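Local structure of integron gene cassette protein HFX_CASS2 (Uncultured bacterium, 3FXH) at residues H32-I35 with R36-R40; A116-L119 with A120-I123. The protein is of unknown function, an all-helical product of a mobile integron gene cassette that assembles as a two-chain unit. One frame throughout, in Å; residues are numbered along the deposited sequence.

Contact 1: H32-I35 with R36-R40; sequences HEII and REICR
Glu-33 OE2 is gripped from several sides: Arg-36 NH2 reaches it at 3.0 Å in a salt bridge, water 1 donates to it at 2.8 Å, and the backbone N of Tyr-77 adds a third hydrogen bond. The guanidinium comes to the anti side of this oxygen but well out of the carboxylate plane, the two planes standing 78° apart. Water 1 also accepts from Arg-36 NH1 at 2.9 Å, closing a small ring between the two groups. The other oxygen, Glu-33 OE1, takes the N-H of Tyr-78. Arg-36 CG stands anti to the backbone N (chi1 177°) and the chain bends at chi3 (76°), which folds the guanidinium back over Glu-33 O. On its other flank Arg-36 NE gives a nearly straight bond of 2.8 Å, lying in the guanidinium plane, to the anti lone pair of Glu-37 OE2. Glu-37 OE1 turns its syn lone pair to Arg-40 NH1, 3.0 Å away, which completes a network of four charged side chains along one side of helix 24-43. Elsewhere on the helix, Ile-34 and Ile-38 lie side by side, CG2 of Ile-34 3.6 Å from CD1 of Ile-38, and both meet helices 62-69 and 116-131. The backbone keeps regular i to i+4 bonding, such as Ile-38 N to Ile-34 O at 2.9 Å. The arginines probably lower the cost of burying two carboxylates, whose bonds to the N-H groups of Lys-75, Tyr-77 and Tyr-78 tie that loop to the helix.

Contact 2: A116-L119 with A120-I123; sequences ALLL and AINI
Leu-118 lies alongside Ile-121, both pointing the same way, with CD2 of Leu-118 4.1 Å from CD1 of Ile-121. The pair sits on the first turns of the alpha-helix 116-131, in an all-helical fold, and faces the second subunit, where Leu-118 packs on Asp-43 and Ile-121 on Ile-35. Leu-119 and Ile-123 meet one turn apart on another side, CG of Leu-119 4.2 Å from CD1 of Ile-123. The Leu-119 branch is swung anti to the backbone N (chi1 171°), placing it, like Ile-123, against Phe-53 of helix 50-58. Ala-120, whose CB is 3.3 Å from Leu-117 O, also packs on Phe-53, as well as on Phe-98 of helix 88-102. Asn-122 provides the polar side-chain contact: with CG beside the backbone N (chi1 -78°), the amide folds back over the preceding turn, where ND2 meets Leu-118 O at 3.1 Å. The same side chain packs on Phe-110 and Leu-112 and on Arg-36 of the second subunit. An alanine here would probably cost Leu-118 O its side-chain donor, leaving the backbone N-H of Asn-122, and open a gap beside these neighbours. Backbone bonding is tighter at Leu-119 O, 2.9 Å from Ile-123 N, than at Leu-117 O, 3.2 Å from Ile-121 N. The two donors of Asn-122 share Leu-118 O from opposite faces of its carbonyl plane, N at 3.3 Å and nearly straight, ND2 bent to 137° at the hydrogen.

Each contact joins neighbouring turns within one helix, 24-43 for contact 1 and 116-131 for contact 2, and the two helices pack together. Their seam is mostly apolar: Ile-38 CD1 lies 3.8 Å from Ala-120 CB, and Cys-39 SG 4.0 Å from Ile-121 CD1. Both contacts are buried. Contact 2 is almost wholly hydrocarbon, with a single side-chain amide, whereas contact 1 is amphipathic, pairing inward isoleucines with a charged face toward the loop around residues 73-79, its arginines partly exposed. Contact 1 reaches the second subunit by a hydrogen bond, Arg-40 NE to Gly-111 O there, and by packing; contact 2 by packing, with Arg-36 and Asn-122 meeting reciprocally across the interface.

Contact 1: H32-I35 with R36-R40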
ATOM      1  N   HIS A  32      -3.476  -7.685  -1.506  1.00 26.34           N
ATOM      2  CA  HIS A  32      -3.479  -6.588  -2.478  1.00 26.42           C
ATOM      3  C   HIS A  32      -4.866  -5.944  -2.500  1.00 25.77           C
ATOM      4  O   HIS A  32      -4.998  -4.726  -2.603  1.00 22.71           O
ATOM      5  CB  HIS A  32      -3.092  -7.082  -3.886  1.00 24.63           C
ATOM      6  CG  HIS A  32      -1.616  -7.257  -4.084  1.00 27.10           C
ATOM      7  ND1 HIS A  32      -0.967  -6.867  -5.235  1.00 32.73           N
ATOM      8  CD2 HIS A  32      -0.664  -7.780  -3.275  1.00 31.44           C
ATOM      9  CE1 HIS A  32       0.319  -7.156  -5.132  1.00 35.61           C
ATOM     10  NE2 HIS A  32       0.530  -7.706  -3.951  1.00 26.71           N
ATOM     11  N   GLU A  33      -5.895  -6.771  -2.380  1.00 26.39           N
ATOM     12  CA  GLU A  33      -7.263  -6.282  -2.316  1.00 26.90           C
ATOM     13  C   GLU A  33      -7.531  -5.430  -1.075  1.00 25.41           C
ATOM     14  O   GLU A  33      -8.230  -4.414  -1.140  1.00 23.69           O
ATOM     15  CB  GLU A  33      -8.249  -7.452  -2.368  1.00 24.49           C
ATOM     16  CG  GLU A  33      -9.625  -7.092  -1.885  1.00 27.60           C
ATOM     17  CD  GLU A  33     -10.665  -8.094  -2.334  1.00 27.43           C
ATOM     18  OE1 GLU A  33     -11.116  -8.907  -1.508  1.00 32.17           O
ATOM     19  OE2 GLU A  33     -11.022  -8.069  -3.527  1.00 32.99           O
ATOM     20  N   ILE A  34      -7.009  -5.854   0.068  1.00 23.68           N
ATOM     21  CA  ILE A  34      -7.167  -5.040   1.262  1.00 22.25           C
ATOM     22  C   ILE A  34      -6.552  -3.665   1.055  1.00 20.50           C
ATOM     23  O   ILE A  34      -7.167  -2.652   1.365  1.00 22.42           O
ATOM     24  CB  ILE A  34      -6.527  -5.690   2.492  1.00 26.88           C
ATOM     25  CG1 ILE A  34      -7.314  -6.941   2.889  1.00 29.27           C
ATOM     26  CG2 ILE A  34      -6.495  -4.700   3.655  1.00 27.05           C
ATOM     27  CD1 ILE A  34      -6.543  -7.873   3.838  1.00 25.05           C
ATOM     28  N   ILE A  35      -5.321  -3.634   0.561  1.00 20.65           N
ATOM     29  CA  ILE A  35      -4.653  -2.355   0.334  1.00 19.25           C
ATOM     30  C   ILE A  35      -5.488  -1.467  -0.586  1.00 19.65           C
ATOM     31  O   ILE A  35      -5.731  -0.300  -0.280  1.00 19.29           O
ATOM     32  CB  ILE A  35      -3.211  -2.530  -0.203  1.00 22.92           C
ATOM     33  CG1 ILE A  35      -2.350  -3.244   0.849  1.00 20.18           C
ATOM     34  CG2 ILE A  35      -2.621  -1.154  -0.595  1.00 18.33           C
ATOM     35  CD1 ILE A  35      -0.892  -3.504   0.418  1.00 20.74           C
ATOM     36  N   ARG A  36      -5.956  -2.028  -1.692  1.00 20.43           N
ATOM     37  CA  ARG A  36      -6.817  -1.283  -2.624  1.00 21.34           C
ATOM     38  C   ARG A  36      -8.056  -0.690  -1.942  1.00 20.67           C
ATOM     39  O   ARG A  36      -8.354   0.483  -2.106  1.00 24.72           O
ATOM     40  CB  ARG A  36      -7.251  -2.178  -3.795  1.00 24.20           C
ATOM     41  CG  ARG A  36      -8.213  -1.500  -4.779  1.00 23.04           C
ATOM     42  CD  ARG A  36      -8.871  -2.508  -5.710  1.00 28.11           C
ATOM     43  NE  ARG A  36      -9.925  -3.265  -5.032  1.00 26.37           N
ATOM     44  CZ  ARG A  36      -9.994  -4.592  -5.010  1.00 33.51           C
ATOM     45  NH1 ARG A  36      -9.063  -5.311  -5.614  1.00 33.75           N
ATOM     46  NH2 ARG A  36     -10.992  -5.199  -4.388  1.00 32.23           N
ATOM     47  N   GLU A  37      -8.784  -1.495  -1.175  1.00 22.89           N
ATOM     48  CA  GLU A  37     -10.023  -1.020  -0.563  1.00 22.96           C
ATOM     49  C   GLU A  37      -9.788  -0.020   0.573  1.00 24.67           C
ATOM     50  O   GLU A  37     -10.576   0.889   0.783  1.00 22.02           O
ATOM     51  CB  GLU A  37     -10.866  -2.197  -0.092  1.00 23.70           C
ATOM     52  CG  GLU A  37     -11.363  -3.015  -1.275  1.00 25.72           C
ATOM     53  CD  GLU A  37     -12.247  -2.187  -2.206  1.00 34.57           C
ATOM     54  OE1 GLU A  37     -13.200  -1.528  -1.715  1.00 30.77           O
ATOM     55  OE2 GLU A  37     -11.982  -2.190  -3.428  1.00 31.96           O
ATOM     56  N   ILE A  38      -8.684  -0.177   1.290  1.00 23.47           N
ATOM     57  CA  ILE A  38      -8.351   0.797   2.313  1.00 22.80           C
ATOM     58  C   ILE A  38      -7.998   2.104   1.628  1.00 25.80           C
ATOM     59  O   ILE A  38      -8.427   3.171   2.078  1.00 26.08           O
ATOM     60  CB  ILE A  38      -7.206   0.325   3.228  1.00 23.03           C
ATOM     61  CG1 ILE A  38      -7.669  -0.847   4.092  1.00 20.51           C
ATOM     62  CG2 ILE A  38      -6.752   1.460   4.146  1.00 21.71           C
ATOM     63  CD1 ILE A  38      -6.543  -1.381   5.022  1.00 25.00           C
ATOM     64  N   CYS A  39      -7.245   2.037   0.526  1.00 23.16           N
ATOM     65  CA  CYS A  39      -6.982   3.269  -0.224  1.00 20.94           C
ATOM     66  C   CYS A  39      -8.289   3.956  -0.605  1.00 21.97           C
ATOM     67  O   CYS A  39      -8.411   5.168  -0.461  1.00 23.17           O
ATOM     68  CB  CYS A  39      -6.127   3.011  -1.463  1.00 17.59           C
ATOM     69  SG  CYS A  39      -4.389   2.693  -1.074  1.00 22.32           S
ATOM     70  N   ARG A  40      -9.265   3.198  -1.094  1.00 22.28           N
ATOM     71  CA  ARG A  40     -10.585   3.800  -1.393  1.00 24.22           C
ATOM     72  C   ARG A  40     -11.211   4.461  -0.165  1.00 36.63           C
ATOM     73  O   ARG A  40     -11.762   5.553  -0.266  1.00 31.37           O
ATOM     74  CB  ARG A  40     -11.576   2.775  -1.943  1.00 27.39           C
ATOM     75  CG  ARG A  40     -11.189   2.134  -3.255  1.00 29.18           C
ATOM     76  CD  ARG A  40     -12.291   1.178  -3.682  1.00 38.14           C
ATOM     77  NE  ARG A  40     -13.515   1.913  -4.025  1.00 36.65           N
ATOM     78  CZ  ARG A  40     -14.747   1.436  -3.881  1.00 39.10           C
ATOM     79  NH1 ARG A  40     -14.929   0.217  -3.397  1.00 39.03           N
ATOM     80  NH2 ARG A  40     -15.803   2.183  -4.217  1.00 33.87           N
TER
HETATM   81  O   HOH W   1      -9.685  -8.143  -5.940  1.00 37.98           O

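Contact 2: A116-L119 with A120-I123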
ATOM      1  N   ALA A 116      -4.957   5.375  11.347  1.00 23.86           N
ATOM      2  CA  ALA A 116      -4.500   3.993  11.491  1.00 22.63           C
ATOM      3  C   ALA A 116      -4.832   3.103  10.288  1.00 22.42           C
ATOM      4  O   ALA A 116      -4.260   2.019  10.149  1.00 24.83           O
ATOM      5  CB  ALA A 116      -5.035   3.371  12.782  1.00 27.78           C
ATOM      6  N   LEU A 117      -5.744   3.531   9.416  1.00 26.89           N
ATOM      7  CA  LEU A 117      -5.935   2.793   8.158  1.00 22.78           C
ATOM      8  C   LEU A 117      -4.609   2.710   7.378  1.00 25.08           C
ATOM      9  O   LEU A 117      -4.308   1.732   6.660  1.00 24.18           O
ATOM     10  CB  LEU A 117      -7.017   3.464   7.313  1.00 22.99           C
ATOM     11  CG  LEU A 117      -8.435   3.416   7.883  1.00 29.93           C
ATOM     12  CD1 LEU A 117      -9.419   4.049   6.880  1.00 27.63           C
ATOM     13  CD2 LEU A 117      -8.835   1.972   8.208  1.00 24.82           C
ATOM     14  N   LEU A 118      -3.795   3.738   7.533  1.00 20.22           N
ATOM     15  CA  LEU A 118      -2.519   3.772   6.822  1.00 18.46           C
ATOM     16  C   LEU A 118      -1.501   2.882   7.520  1.00 17.27           C
ATOM     17  O   LEU A 118      -0.571   2.380   6.891  1.00 22.25           O
ATOM     18  CB  LEU A 118      -1.997   5.219   6.695  1.00 21.65           C
ATOM     19  CG  LEU A 118      -2.998   6.167   6.022  1.00 24.92           C
ATOM     20  CD1 LEU A 118      -2.634   7.640   6.235  1.00 25.93           C
ATOM     21  CD2 LEU A 118      -3.086   5.822   4.518  1.00 26.05           C
ATOM     22  N   LEU A 119      -1.649   2.701   8.831  1.00 19.64           N
ATOM     23  CA  LEU A 119      -0.810   1.724   9.519  1.00 21.68           C
ATOM     24  C   LEU A 119      -1.162   0.332   9.005  1.00 22.44           C
ATOM     25  O   LEU A 119      -0.295  -0.525   8.818  1.00 20.09           O
ATOM     26  CB  LEU A 119      -1.026   1.802  11.032  1.00 23.44           C
ATOM     27  CG  LEU A 119      -0.419   0.737  11.955  1.00 24.49           C
ATOM     28  CD1 LEU A 119       1.082   0.601  11.778  1.00 31.09           C
ATOM     29  CD2 LEU A 119      -0.748   1.053  13.409  1.00 24.62           C
ATOM     30  N   ALA A 120      -2.447   0.115   8.765  1.00 19.75           N
ATOM     31  CA  ALA A 120      -2.896  -1.171   8.221  1.00 20.05           C
ATOM     32  C   ALA A 120      -2.250  -1.465   6.870  1.00 16.87           C
ATOM     33  O   ALA A 120      -1.915  -2.623   6.573  1.00 23.46           O
ATOM     34  CB  ALA A 120      -4.410  -1.200   8.110  1.00 20.36           C
ATOM     35  N   ILE A 121      -2.081  -0.449   6.039  1.00 18.32           N
ATOM     36  CA  ILE A 121      -1.423  -0.657   4.745  1.00 18.32           C
ATOM     37  C   ILE A 121       0.032  -1.099   4.930  1.00 21.86           C
ATOM     38  O   ILE A 121       0.513  -2.020   4.252  1.00 18.05           O
ATOM     39  CB  ILE A 121      -1.512   0.594   3.892  1.00 17.97           C
ATOM     40  CG1 ILE A 121      -2.972   0.795   3.418  1.00 18.54           C
ATOM     41  CG2 ILE A 121      -0.537   0.547   2.725  1.00 18.27           C
ATOM     42  CD1 ILE A 121      -3.200   2.098   2.697  1.00 20.77           C
ATOM     43  N   ASN A 122       0.735  -0.460   5.860  1.00 21.65           N
ATOM     44  CA  ASN A 122       2.104  -0.881   6.165  1.00 22.01           C
ATOM     45  C   ASN A 122       2.164  -2.329   6.669  1.00 27.83           C
ATOM     46  O   ASN A 122       3.042  -3.091   6.269  1.00 26.11           O
ATOM     47  CB  ASN A 122       2.755   0.083   7.161  1.00 20.73           C
ATOM     48  CG  ASN A 122       3.230   1.362   6.493  1.00 23.91           C
ATOM     49  OD1 ASN A 122       4.250   1.366   5.823  1.00 24.55           O
ATOM     50  ND2 ASN A 122       2.481   2.452   6.668  1.00 22.75           N
ATOM     51  N   ILE A 123       1.225  -2.701   7.537  1.00 20.05           N
ATOM     52  CA  ILE A 123       1.162  -4.064   8.045  1.00 18.69           C
ATOM     53  C   ILE A 123       0.863  -5.036   6.893  1.00 20.01           C
ATOM     54  O   ILE A 123       1.461  -6.121   6.820  1.00 24.83           O
ATOM     55  CB  ILE A 123       0.174  -4.190   9.219  1.00 22.81           C
ATOM     56  CG1 ILE A 123       0.784  -3.528  10.468  1.00 24.58           C
ATOM     57  CG2 ILE A 123      -0.117  -5.673   9.534  1.00 19.97           C
ATOM     58  CD1 ILE A 123      -0.148  -3.418  11.662  1.00 27.23           C
TER